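Local coordinates for glucokinase (Enterococcus faecalis, PDB 2QM1), which probably phosphorylates glucose with ATP as a zinc-containing glucokinase of the ROK family, whose members share the actin-like ATPase fold, at residues K7-D12 against V69-G74; P48-S53 against E102-A107; G77-E82 against F112-D117; K83-G88 against T95-V100. All coordinates share one frame; numbering follows the deposited sequence. Where two conformers were deposited one is given.

Interaction 1 of 4, residues K7-D12 against V69-G74; sequences KIIGID and VGIGMG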
loop_
_atom_site.group_PDB
_atom_site.type_symbol
_atom_site.label_atom_id
_atom_site.label_comp_id
_atom_site.label_asym_id
_atom_site.label_seq_id
_atom_site.Cartn_x
_atom_site.Cartn_y
_atom_site.Cartn_z
ATOM N N LYS B 7 26.435 12.177 -17.526
ATOM C CA LYS B 7 26.607 11.701 -16.155
ATOM C C LYS B 7 25.459 12.192 -15.263
ATOM O O LYS B 7 24.819 13.221 -15.538
ATOM C CB LYS B 7 27.947 12.170 -15.582
ATOM C CG LYS B 7 29.224 11.709 -16.391
ATOM C CD LYS B 7 30.479 12.401 -15.848
ATOM C CE LYS B 7 31.792 12.009 -16.614
ATOM N NZ LYS B 7 31.701 12.426 -18.050
ATOM N N ILE B 8 25.171 11.408 -14.230
ATOM C CA ILE B 8 24.202 11.805 -13.204
ATOM C C ILE B 8 24.952 11.638 -11.869
ATOM O O ILE B 8 25.897 10.839 -11.769
ATOM C CB ILE B 8 22.883 10.962 -13.277
ATOM C CG1 ILE B 8 23.219 9.479 -13.150
ATOM C CG2 ILE B 8 22.162 11.190 -14.613
ATOM C CD1 ILE B 8 22.114 8.595 -13.525
ATOM N N ILE B 9 24.585 12.474 -10.904
ATOM C CA ILE B 9 25.153 12.427 -9.565
ATOM C C ILE B 9 24.081 11.908 -8.596
ATOM O O ILE B 9 22.936 12.380 -8.600
ATOM C CB ILE B 9 25.667 13.834 -9.119
ATOM C CG1 ILE B 9 26.852 14.282 -9.982
ATOM C CG2 ILE B 9 26.059 13.810 -7.576
ATOM C CD1 ILE B 9 27.186 15.796 -9.935
ATOM N N GLY B 10 24.452 10.945 -7.761
ATOM C CA GLY B 10 23.563 10.542 -6.645
ATOM C C GLY B 10 24.162 10.897 -5.291
ATOM O O GLY B 10 25.359 10.800 -5.103
ATOM N N ILE B 11 23.319 11.331 -4.362
ATOM C CA ILE B 11 23.747 11.678 -3.008
ATOM C C ILE B 11 22.941 10.819 -2.059
ATOM O O ILE B 11 21.704 10.756 -2.151
ATOM C CB ILE B 11 23.527 13.164 -2.674
ATOM C CG1 ILE B 11 24.312 14.041 -3.671
ATOM C CG2 ILE B 11 23.900 13.444 -1.167
ATOM C CD1 ILE B 11 23.692 15.485 -3.997
ATOM N N ASP B 12 23.664 10.171 -1.153
ATOM C CA ASP B 12 23.071 9.385 -0.099
ATOM C C ASP B 12 23.402 10.040 1.268
ATOM O O ASP B 12 24.445 9.792 1.879
ATOM C CB ASP B 12 23.532 7.928 -0.262
ATOM C CG ASP B 12 23.014 7.023 0.817
ATOM O OD1 ASP B 12 22.303 7.527 1.702
ATOM O OD2 ASP B 12 23.348 5.802 0.789
ATOM N N VAL B 69 23.546 15.459 -16.265
ATOM C CA VAL B 69 22.119 15.542 -16.659
ATOM C C VAL B 69 21.313 16.052 -15.459
ATOM O O VAL B 69 20.388 16.894 -15.577
ATOM C CB VAL B 69 21.596 14.163 -17.164
ATOM C CG1 VAL B 69 20.049 14.133 -17.242
ATOM C CG2 VAL B 69 22.266 13.786 -18.491
ATOM N N GLY B 70 21.701 15.564 -14.295
ATOM C CA GLY B 70 21.292 16.187 -13.034
ATOM C C GLY B 70 21.776 15.498 -11.771
ATOM O O GLY B 70 22.600 14.579 -11.813
ATOM N N ILE B 71 21.206 15.905 -10.644
ATOM C CA ILE B 71 21.600 15.377 -9.295
ATOM C C ILE B 71 20.351 14.837 -8.624
ATOM O O ILE B 71 19.328 15.542 -8.534
ATOM C CB ILE B 71 22.165 16.523 -8.389
ATOM C CG1 ILE B 71 23.453 17.088 -8.955
ATOM C CG2 ILE B 71 22.497 16.058 -6.975
ATOM C CD1 ILE B 71 23.698 18.553 -8.541
ATOM N N GLY B 72 20.428 13.616 -8.127
ATOM C CA GLY B 72 19.395 13.083 -7.255
ATOM C C GLY B 72 19.914 12.881 -5.829
ATOM O O GLY B 72 21.056 12.500 -5.623
HETATM N N MSE B 73 19.066 13.143 -4.844
HETATM C CA MSE B 73 19.475 12.970 -3.426
HETATM C C MSE B 73 18.445 12.207 -2.580
HETATM O O MSE B 73 17.278 12.466 -2.685
HETATM C CB MSE B 73 19.775 14.353 -2.795
HETATM C CG MSE B 73 20.214 14.292 -1.313
HETATM SE SE MSE B 73 20.655 16.103 -0.775
HETATM C CE MSE B 73 19.926 16.041 1.030
ATOM N N GLY B 74 18.897 11.266 -1.758
ATOM C CA GLY B 74 18.097 10.690 -0.727
ATOM C C GLY B 74 18.439 11.310 0.630
ATOM O O GLY B 74 19.595 11.573 0.913
#

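Interaction 2 of 4, residues P48-S53 against E102-A107; sequences PSIIES and EQIESA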
loop_
_atom_site.group_PDB
_atom_site.type_symbol
_atom_site.label_atom_id
_atom_site.label_comp_id
_atom_site.label_asym_id
_atom_site.label_seq_id
_atom_site.Cartn_x
_atom_site.Cartn_y
_atom_site.Cartn_z
ATOM N N PRO B 48 25.369 23.141 2.790
ATOM C CA PRO B 48 26.612 23.734 2.251
ATOM C C PRO B 48 27.775 22.720 2.072
ATOM O O PRO B 48 28.578 22.865 1.151
ATOM C CB PRO B 48 26.974 24.773 3.309
ATOM C CG PRO B 48 25.587 25.140 3.939
ATOM C CD PRO B 48 24.935 23.819 4.026
ATOM N N SER B 49 27.893 21.742 2.971
ATOM C CA SER B 49 28.949 20.750 2.827
ATOM C C SER B 49 28.764 19.889 1.550
ATOM O O SER B 49 29.742 19.467 0.926
ATOM C CB SER B 49 29.072 19.879 4.075
ATOM O OG SER B 49 28.006 18.986 4.144
ATOM N N ILE B 50 27.508 19.674 1.156
ATOM C CA ILE B 50 27.189 18.847 0.002
ATOM C C ILE B 50 27.532 19.658 -1.232
ATOM O O ILE B 50 28.159 19.143 -2.158
ATOM C CB ILE B 50 25.686 18.434 0.030
ATOM C CG1 ILE B 50 25.399 17.480 1.232
ATOM C CG2 ILE B 50 25.238 17.876 -1.303
ATOM C CD1 ILE B 50 23.839 17.061 1.370
ATOM N N ILE B 51 27.116 20.928 -1.232
ATOM C CA ILE B 51 27.438 21.851 -2.323
ATOM C C ILE B 51 28.950 21.954 -2.530
ATOM O O ILE B 51 29.459 21.807 -3.663
ATOM C CB ILE B 51 26.860 23.233 -2.012
ATOM C CG1 ILE B 51 25.302 23.185 -2.063
ATOM C CG2 ILE B 51 27.528 24.307 -2.918
ATOM C CD1 ILE B 51 24.621 24.479 -1.527
ATOM N N GLU B 52 29.667 22.221 -1.431
ATOM C CA GLU B 52 31.125 22.246 -1.433
ATOM C C GLU B 52 31.796 20.974 -1.919
ATOM O O GLU B 52 32.764 21.066 -2.647
ATOM C CB GLU B 52 31.685 22.619 -0.064
ATOM C CG GLU B 52 33.194 22.704 0.007
ATOM C CD GLU B 52 33.834 23.549 -1.113
ATOM O OE1 GLU B 52 34.947 23.186 -1.538
ATOM O OE2 GLU B 52 33.245 24.562 -1.562
ATOM N N SER B 53 31.317 19.808 -1.473
ATOM C CA SER B 53 31.945 18.550 -1.859
ATOM C C SER B 53 31.795 18.309 -3.386
ATOM O O SER B 53 32.711 17.833 -4.040
ATOM C CB SER B 53 31.343 17.401 -1.051
ATOM O OG SER B 53 31.863 16.142 -1.454
ATOM N N GLU B 102 15.875 24.077 -3.388
ATOM C CA GLU B 102 16.178 25.457 -3.703
ATOM C C GLU B 102 17.667 25.789 -3.496
ATOM O O GLU B 102 18.290 26.377 -4.372
ATOM C CB GLU B 102 15.325 26.358 -2.837
ATOM C CG GLU B 102 14.998 27.689 -3.442
ATOM C CD GLU B 102 13.877 28.330 -2.647
ATOM O OE1 GLU B 102 14.193 28.895 -1.564
ATOM O OE2 GLU B 102 12.692 28.236 -3.079
ATOM N N GLN B 103 18.224 25.398 -2.353
ATOM C CA GLN B 103 19.596 25.757 -2.014
ATOM C C GLN B 103 20.587 25.117 -2.980
ATOM O O GLN B 103 21.461 25.789 -3.540
ATOM C CB GLN B 103 19.894 25.436 -0.549
ATOM C CG GLN B 103 18.847 26.101 0.425
ATOM C CD GLN B 103 18.927 25.688 1.902
ATOM O OE1 GLN B 103 18.575 26.488 2.817
ATOM N NE2 GLN B 103 19.344 24.462 2.152
ATOM N N ILE B 104 20.408 23.832 -3.244
ATOM C CA ILE B 104 21.375 23.119 -4.065
ATOM C C ILE B 104 21.264 23.496 -5.525
ATOM O O ILE B 104 22.275 23.710 -6.211
ATOM C CB ILE B 104 21.254 21.581 -3.838
ATOM C CG1 ILE B 104 21.577 21.311 -2.378
ATOM C CG2 ILE B 104 22.180 20.776 -4.817
ATOM C CD1 ILE B 104 21.642 19.890 -2.016
ATOM N N GLU B 105 20.039 23.563 -6.020
ATOM C CA GLU B 105 19.861 23.869 -7.412
ATOM C C GLU B 105 20.449 25.241 -7.645
ATOM O O GLU B 105 21.191 25.476 -8.617
ATOM C CB GLU B 105 18.376 23.836 -7.799
ATOM C CG GLU B 105 18.155 23.193 -9.133
ATOM C CD GLU B 105 16.713 22.965 -9.445
ATOM O OE1 GLU B 105 15.889 23.876 -9.199
ATOM O OE2 GLU B 105 16.419 21.872 -9.959
ATOM N N SER B 106 20.144 26.145 -6.722
ATOM C CA SER B 106 20.666 27.525 -6.826
ATOM C C SER B 106 22.202 27.602 -6.869
ATOM O O SER B 106 22.799 28.221 -7.760
ATOM C CB SER B 106 20.141 28.377 -5.692
ATOM O OG SER B 106 20.492 29.733 -5.951
ATOM N N ALA B 107 22.829 26.931 -5.910
ATOM C CA ALA B 107 24.277 26.930 -5.761
ATOM C C ALA B 107 25.005 26.249 -6.926
ATOM O O ALA B 107 26.107 26.634 -7.275
ATOM C CB ALA B 107 24.669 26.252 -4.463
#

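Interaction 3 of 4, residues G77-E82 against F112-D117; sequences GSVDIE and FALDND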
loop_
_atom_site.group_PDB
_atom_site.type_symbol
_atom_site.label_atom_id
_atom_site.label_comp_id
_atom_site.label_asym_id
_atom_site.label_seq_id
_atom_site.Cartn_x
_atom_site.Cartn_y
_atom_site.Cartn_z
ATOM N N GLY B 77 13.961 11.708 6.711
ATOM C CA GLY B 77 12.744 12.508 6.899
ATOM C C GLY B 77 11.751 12.418 5.763
ATOM O O GLY B 77 11.894 11.601 4.865
ATOM N N SER B 78 10.749 13.296 5.759
ATOM C CA SER B 78 9.755 13.192 4.712
ATOM C C SER B 78 9.855 14.344 3.690
ATOM O O SER B 78 10.194 15.481 4.015
ATOM C CB SER B 78 8.364 12.955 5.287
ATOM O OG SER B 78 7.542 14.072 5.162
ATOM N N VAL B 79 9.621 14.011 2.434
ATOM C CA VAL B 79 9.945 14.939 1.374
ATOM C C VAL B 79 8.693 15.308 0.608
ATOM O O VAL B 79 7.967 14.434 0.165
ATOM C CB VAL B 79 11.055 14.333 0.409
ATOM C CG1 VAL B 79 11.311 15.250 -0.812
ATOM C CG2 VAL B 79 12.382 14.107 1.184
ATOM N N ASP B 80 8.469 16.610 0.438
ATOM C CA ASP B 80 7.461 17.115 -0.478
ATOM C C ASP B 80 8.216 17.282 -1.807
ATOM O O ASP B 80 9.115 18.124 -1.923
ATOM C CB ASP B 80 6.894 18.462 0.001
ATOM C CG ASP B 80 5.675 18.892 -0.786
ATOM O OD1 ASP B 80 5.637 18.610 -1.990
ATOM O OD2 ASP B 80 4.749 19.498 -0.190
ATOM N N ILE B 81 7.870 16.410 -2.747
ATOM C CA ILE B 81 8.461 16.314 -4.056
ATOM C C ILE B 81 8.232 17.596 -4.853
ATOM O O ILE B 81 9.172 18.140 -5.404
ATOM C CB ILE B 81 7.876 15.070 -4.820
ATOM C CG1 ILE B 81 8.134 13.777 -4.018
ATOM C CG2 ILE B 81 8.352 15.018 -6.268
ATOM C CD1 ILE B 81 9.598 13.387 -3.890
ATOM N N GLU B 82 6.988 18.072 -4.905
ATOM C CA GLU B 82 6.675 19.309 -5.609
ATOM C C GLU B 82 7.485 20.473 -5.016
ATOM O O GLU B 82 8.091 21.234 -5.750
ATOM C CB GLU B 82 5.158 19.617 -5.580
ATOM C CG GLU B 82 4.732 20.560 -6.736
ATOM C CD GLU B 82 3.702 21.604 -6.350
ATOM O OE1 GLU B 82 4.037 22.541 -5.577
ATOM O OE2 GLU B 82 2.552 21.505 -6.852
ATOM N N PHE B 112 18.063 19.368 -9.906
ATOM C CA PHE B 112 18.143 18.636 -8.638
ATOM C C PHE B 112 16.790 18.022 -8.290
ATOM O O PHE B 112 15.761 18.670 -8.474
ATOM C CB PHE B 112 18.618 19.611 -7.520
ATOM C CG PHE B 112 18.685 18.993 -6.165
ATOM C CD1 PHE B 112 17.610 19.079 -5.303
ATOM C CD2 PHE B 112 19.793 18.249 -5.788
ATOM C CE1 PHE B 112 17.665 18.497 -4.061
ATOM C CE2 PHE B 112 19.861 17.671 -4.529
ATOM C CZ PHE B 112 18.789 17.802 -3.671
ATOM N N ALA B 113 16.796 16.784 -7.770
ATOM C CA ALA B 113 15.608 16.152 -7.281
ATOM C C ALA B 113 15.961 15.446 -5.980
ATOM O O ALA B 113 17.097 15.043 -5.770
ATOM C CB ALA B 113 15.043 15.147 -8.304
ATOM N N LEU B 114 15.013 15.339 -5.068
ATOM C CA LEU B 114 15.344 14.610 -3.858
ATOM C C LEU B 114 14.183 13.782 -3.411
ATOM O O LEU B 114 13.032 14.020 -3.782
ATOM C CB LEU B 114 15.822 15.551 -2.725
ATOM C CG LEU B 114 14.774 16.267 -1.860
ATOM C CD1 LEU B 114 15.449 17.222 -0.921
ATOM C CD2 LEU B 114 13.709 16.977 -2.687
ATOM N N ASP B 115 14.497 12.807 -2.580
ATOM C CA ASP B 115 13.470 11.906 -2.076
ATOM C C ASP B 115 13.895 11.340 -0.736
ATOM O O ASP B 115 14.983 11.595 -0.277
ATOM C CB ASP B 115 13.035 10.823 -3.110
ATOM C CG ASP B 115 11.541 10.418 -2.962
ATOM O OD1 ASP B 115 11.021 10.224 -1.801
ATOM O OD2 ASP B 115 10.880 10.339 -4.023
ATOM N N ASN B 116 12.991 10.656 -0.085
ATOM C CA ASN B 116 13.309 10.003 1.184
ATOM C C ASN B 116 14.390 8.927 0.970
ATOM O O ASN B 116 14.460 8.325 -0.093
ATOM C CB ASN B 116 12.044 9.402 1.750
ATOM C CG ASN B 116 12.327 8.414 2.811
ATOM O OD1 ASN B 116 12.562 8.788 3.959
ATOM N ND2 ASN B 116 12.403 7.168 2.442
ATOM N N ASP B 117 15.192 8.657 1.997
ATOM C CA ASP B 117 16.364 7.807 1.838
ATOM C C ASP B 117 16.060 6.338 1.515
ATOM O O ASP B 117 16.679 5.784 0.620
ATOM C CB ASP B 117 17.335 7.947 3.021
ATOM C CG ASP B 117 16.706 7.592 4.381
ATOM O OD1 ASP B 117 15.471 7.426 4.476
ATOM O OD2 ASP B 117 17.469 7.529 5.385
HETATM O O HOH W 1 12.364 17.338 -5.607
#

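Interaction 4 of 4, residues K83-G88 against T95-V100; sequences KGTVVG and TTVQPV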
loop_
_atom_site.group_PDB
_atom_site.type_symbol
_atom_site.label_atom_id
_atom_site.label_comp_id
_atom_site.label_asym_id
_atom_site.label_seq_id
_atom_site.Cartn_x
_atom_site.Cartn_y
_atom_site.Cartn_z
ATOM N N LYS B 83 7.509 20.575 -3.686
ATOM C CA LYS B 83 8.220 21.651 -2.980
ATOM C C LYS B 83 9.755 21.546 -2.984
ATOM O O LYS B 83 10.421 22.569 -2.865
ATOM C CB LYS B 83 7.703 21.767 -1.523
ATOM C CG LYS B 83 6.898 23.017 -1.219
ATOM C CD LYS B 83 5.889 23.320 -2.326
ATOM C CE LYS B 83 4.456 23.152 -1.863
ATOM N NZ LYS B 83 3.924 24.482 -1.547
ATOM N N GLY B 84 10.296 20.317 -3.093
ATOM C CA GLY B 84 11.739 20.067 -2.889
ATOM C C GLY B 84 12.214 20.358 -1.462
ATOM O O GLY B 84 13.286 20.916 -1.218
ATOM N N THR B 85 11.391 19.945 -0.515
ATOM C CA THR B 85 11.417 20.440 0.842
ATOM C C THR B 85 11.522 19.158 1.725
ATOM O O THR B 85 11.011 18.111 1.329
ATOM C CB THR B 85 10.086 21.219 0.976
ATOM O OG1 THR B 85 10.312 22.652 1.052
ATOM C CG2 THR B 85 9.280 20.738 2.046
ATOM N N VAL B 86 12.213 19.237 2.855
ATOM C CA VAL B 86 12.385 18.098 3.763
ATOM C C VAL B 86 11.870 18.456 5.170
ATOM O O VAL B 86 12.339 19.443 5.787
ATOM C CB VAL B 86 13.909 17.684 3.897
ATOM C CG1 VAL B 86 14.048 16.406 4.758
ATOM C CG2 VAL B 86 14.555 17.505 2.535
ATOM N N VAL B 87 10.913 17.668 5.662
ATOM C CA VAL B 87 10.396 17.815 7.019
ATOM C C VAL B 87 10.648 16.508 7.836
ATOM O O VAL B 87 10.577 15.421 7.293
ATOM C CB VAL B 87 8.886 18.249 6.977
ATOM C CG1 VAL B 87 7.933 17.053 6.835
ATOM C CG2 VAL B 87 8.518 19.129 8.134
ATOM N N GLY B 88 10.983 16.623 9.117
ATOM C CA GLY B 88 10.987 15.448 9.998
ATOM C C GLY B 88 12.313 14.725 10.110
ATOM O O GLY B 88 12.359 13.546 10.498
ATOM N N THR B 95 14.921 21.097 12.562
ATOM C CA THR B 95 13.644 21.125 13.272
ATOM C C THR B 95 12.604 21.940 12.496
ATOM O O THR B 95 11.418 22.016 12.836
ATOM C CB THR B 95 13.818 21.658 14.694
ATOM O OG1 THR B 95 14.474 22.935 14.637
ATOM C CG2 THR B 95 14.655 20.681 15.511
ATOM N N THR B 96 13.064 22.502 11.405
ATOM C CA THR B 96 12.285 23.421 10.625
ATOM C C THR B 96 12.345 22.872 9.188
ATOM O O THR B 96 13.304 22.174 8.859
ATOM C CB THR B 96 12.998 24.770 10.843
ATOM O OG1 THR B 96 12.330 25.551 11.873
ATOM C CG2 THR B 96 13.276 25.517 9.614
ATOM N N VAL B 97 11.340 23.166 8.357
ATOM C CA VAL B 97 11.309 22.704 6.945
ATOM C C VAL B 97 12.545 23.241 6.168
ATOM O O VAL B 97 12.814 24.455 6.180
ATOM C CB VAL B 97 10.030 23.187 6.210
ATOM C CG1 VAL B 97 9.911 22.562 4.859
ATOM C CG2 VAL B 97 8.765 22.897 7.013
ATOM N N GLN B 98 13.272 22.353 5.495
ATOM C CA GLN B 98 14.471 22.732 4.765
ATOM C C GLN B 98 14.229 22.810 3.241
ATOM O O GLN B 98 13.739 21.835 2.631
ATOM C CB GLN B 98 15.623 21.776 5.084
ATOM C CG GLN B 98 16.035 21.735 6.585
ATOM C CD GLN B 98 16.488 23.084 7.107
ATOM O OE1 GLN B 98 17.515 23.644 6.668
ATOM N NE2 GLN B 98 15.735 23.613 8.073
ATOM N N PRO B 99 14.547 23.973 2.640
ATOM C CA PRO B 99 14.387 24.227 1.200
ATOM C C PRO B 99 15.590 23.664 0.434
ATOM O O PRO B 99 16.249 24.394 -0.302
ATOM C CB PRO B 99 14.375 25.763 1.116
ATOM C CG PRO B 99 15.245 26.200 2.239
ATOM C CD PRO B 99 15.079 25.158 3.351
ATOM N N VAL B 100 15.827 22.358 0.582
ATOM C CA VAL B 100 17.050 21.743 0.115
ATOM C C VAL B 100 17.186 21.864 -1.388
ATOM O O VAL B 100 18.246 22.161 -1.889
ATOM C CB VAL B 100 17.092 20.226 0.485
ATOM C CG1 VAL B 100 18.255 19.533 -0.197
ATOM C CG2 VAL B 100 17.209 20.018 2.018
#

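Interaction 1 of 4, residues K7-D12 against V69-G74
Ile-11, Ile-9 and Ile-71 bury more surface than any other residues where strands 7-12 and 69-74 run side by side as parallel neighbours in the mixed five-stranded sheet of the actin-like ATPase fold. Five backbone bonds join the strands. In the well-formed part, Ile-9 and Ile-11 each turn both N-H and C=O to the partner strand: Ile-9 N donates to Gly-70 O (3.0 Å), and Ile-9 O receives Gly-72 N at 2.8 Å. The pattern repeats one step on, where Ile-11 N reaches Gly-72 O and Ile-11 O takes Gly-74 N. Ile-11 N to Gly-72 O is the most bent of the five, with 144° at the hydrogen.

Ile-9, Ile-11 and Ile-71 project to one face, along with selenomethionine Met-73; the other carries Ile-8 and Asp-12 and, at Gly-10, Gly-70, Gly-72 and Gly-74, no side chain. Ile-9 and Ile-71 lie alongside each other and point the same way, Ile-9 CB resting 3.9 Å from Ile-71 CG1. Ile-11 behaves differently. Its CB meets Met-73 CG at 3.8 Å, while its longer branch leans back toward the N-terminal ends of these two strands, since CG1 stands opposite the carbonyl carbon and beside the backbone N (chi1 -59°). Helix 46-60 lies over this face, touching Ile-11 and Met-73 through Ile-50, and Phe-112 of the next strand touches Ile-71 and Met-73. The backward reach of Ile-11 ends in a tight methyl contact, with CD1 of Ile-11 pressed to 3.3 Å from CG2 of Ile-71.

Interaction 2 of 4, residues P48-S53 against E102-A107
The helical turns that carry Ile-50 and Ile-51 on one side, and Ile-104 and Ala-107 on the other, run in broadly the same direction. The axes of the two short segments diverge by 27° and come within 10.1 Å, and the nearest pair of CA atoms, those of Ile-51 and Ile-104, is 6.4 Å apart. Both helices lie over the same face of the five-stranded sheet, so this contact joins two neighbours of one covering layer. Helix 100-108 is the helical part of the connection, which also holds the 78-80/85-87 hairpin, between the adjacent parallel strands 68-75 and 112-116.

Ile-51 does most of the bridging. With CG1 beside its own backbone N (chi1 -68°) and the chain extended beyond, it sends CD1 across to Ala-107 CB at a close 3.4 Å. CG2 of Ile-51 meets the same Ala-107 CB at 3.8 Å, which leaves the small methyl of the alanine against both branches of the larger side chain. CD1 of Ile-51 also lies 4.0 Å from the backbone O of Gln-103, one turn earlier. Ile-104 is reached more loosely: its CG1 stands 4.2 Å from Ile-51 CG1. Deeper, toward the sheet, Ile-104 CD1 approaches Ile-50 CG2 at an equal 4.2 Å, and both isoleucines touch selenomethionine Met-73 below.

A polar link between the helices lies just beyond, from Arg-55 NH2 to Ala-107 O. Within the two segments, cohesion is that of methyl and methylene surfaces, closest where isoleucine meets alanine and slacker where isoleucine faces isoleucine.

Interaction 3 of 4, residues G77-E82 against F112-D117
Close to the magnesium site, strand 78-80 of a small hairpin passes over the C-terminal end of strand 112-116, where Val-79 and Ile-81 meet Leu-114, Asp-115 and Asn-116. Asn-116 occupies the N-cap position of the helix that follows and, with Asn-119 and Gly-148, makes up the site of the bound magnesium ion.

The short strands run at 143° to each other. Val-79 straddles the backbone below it: its CG2 lies 3.7 Å from Asp-115 C and as near to Asn-116 N. CG1, opposite the backbone N (chi1 174°), turns toward Leu-114 O at 3.6 Å. In the conformer given of the two deposited, the Leu-114 side chain also touches this methyl. Ile-81 drops its terminal CD1 to 3.3 Å from Asp-115 OD2.

That carboxylate has other partners. Asp-115 OD1 accepts Asn-116 N at 2.6 Å through its anti lone pair and is also bonded by Asn-119 ND2, while OD2 is bonded to His-158 NE2. Asp-115 thus acts as a second-shell residue, holding two magnesium-site residues, while Val-79 and Ile-81 lay apolar groups against the same stretch of backbone and carboxylate.

Interaction 4 of 4, residues K83-G88 against T95-V100
Val-86 and Gln-98 form an antiparallel hydrogen-bonded pair, the single beta bridge between strand 85-87 and the irregular chain leading into helix 100-108. Val-86 N donates to Gln-98 O at 3.0 Å, lying in the carbonyl plane, and Gln-98 N returns a straight bond to Val-86 O at 3.1 Å (171° at the hydrogen). The other edge of strand 85-87 belongs to strand 78-80, with which Val-87 makes backbone bonds through Ser-78, so segment 95-100 lies along the outer side of a hairpin.

Two weaker polar contacts gather on the carbonyl of Gln-98. Thr-85 CA approaches Gln-98 O at 3.2 Å as a CA-H...O contact, and Val-100 N makes a weak bond to it across the inverse gamma turn centred on Pro-99. A separate bond lies within segment 95-100: the Gln-98 side chain folds back at chi2 (-60°), which carries NE2 to 2.9 Å from Thr-96 O; the amide nitrogen sits above that carbonyl's plane, off its lone pairs.

The apolar contacts fall on two faces. On one, Val-97 divides its methyls: CG1 presses tightly on Thr-85 CG2 at 3.4 Å, while CG2 touches Val-87 CG2 at 3.9 Å. On the buried face, Val-86 CG2 meets Val-100 CG2 at 3.7 Å, and both valines continue onto Leu-114 and Trp-94.

Two opposed backbone hydrogen bonds set the register, and the valines then sort by face, so the chain enters its helix with Val-100 already directed to the core and Val-97 left at the surface.

In the fold
From the N terminus, strand 7-12 waits for its partner until residue 69, and interaction 1 closes that first long loop. Helix 46-60 lies within the loop, but its partner at 102-107 comes later, so interaction 2 crosses interaction 1; it crosses interaction 3 as well. Interaction 3 opens after interaction 1 has closed and spans 77-82 to 112-117; interaction 4 is nested inside both it and interaction 2. Strand 68-75 bonds to strand 112-116, joining interactions 1 and 3 in one sheet, while the 78-80/85-87 hairpin links interactions 3 and 4. Selenomethionine Met-73 touches Ile-50, Ile-104 and Val-100, tying the sheet to the helical layer.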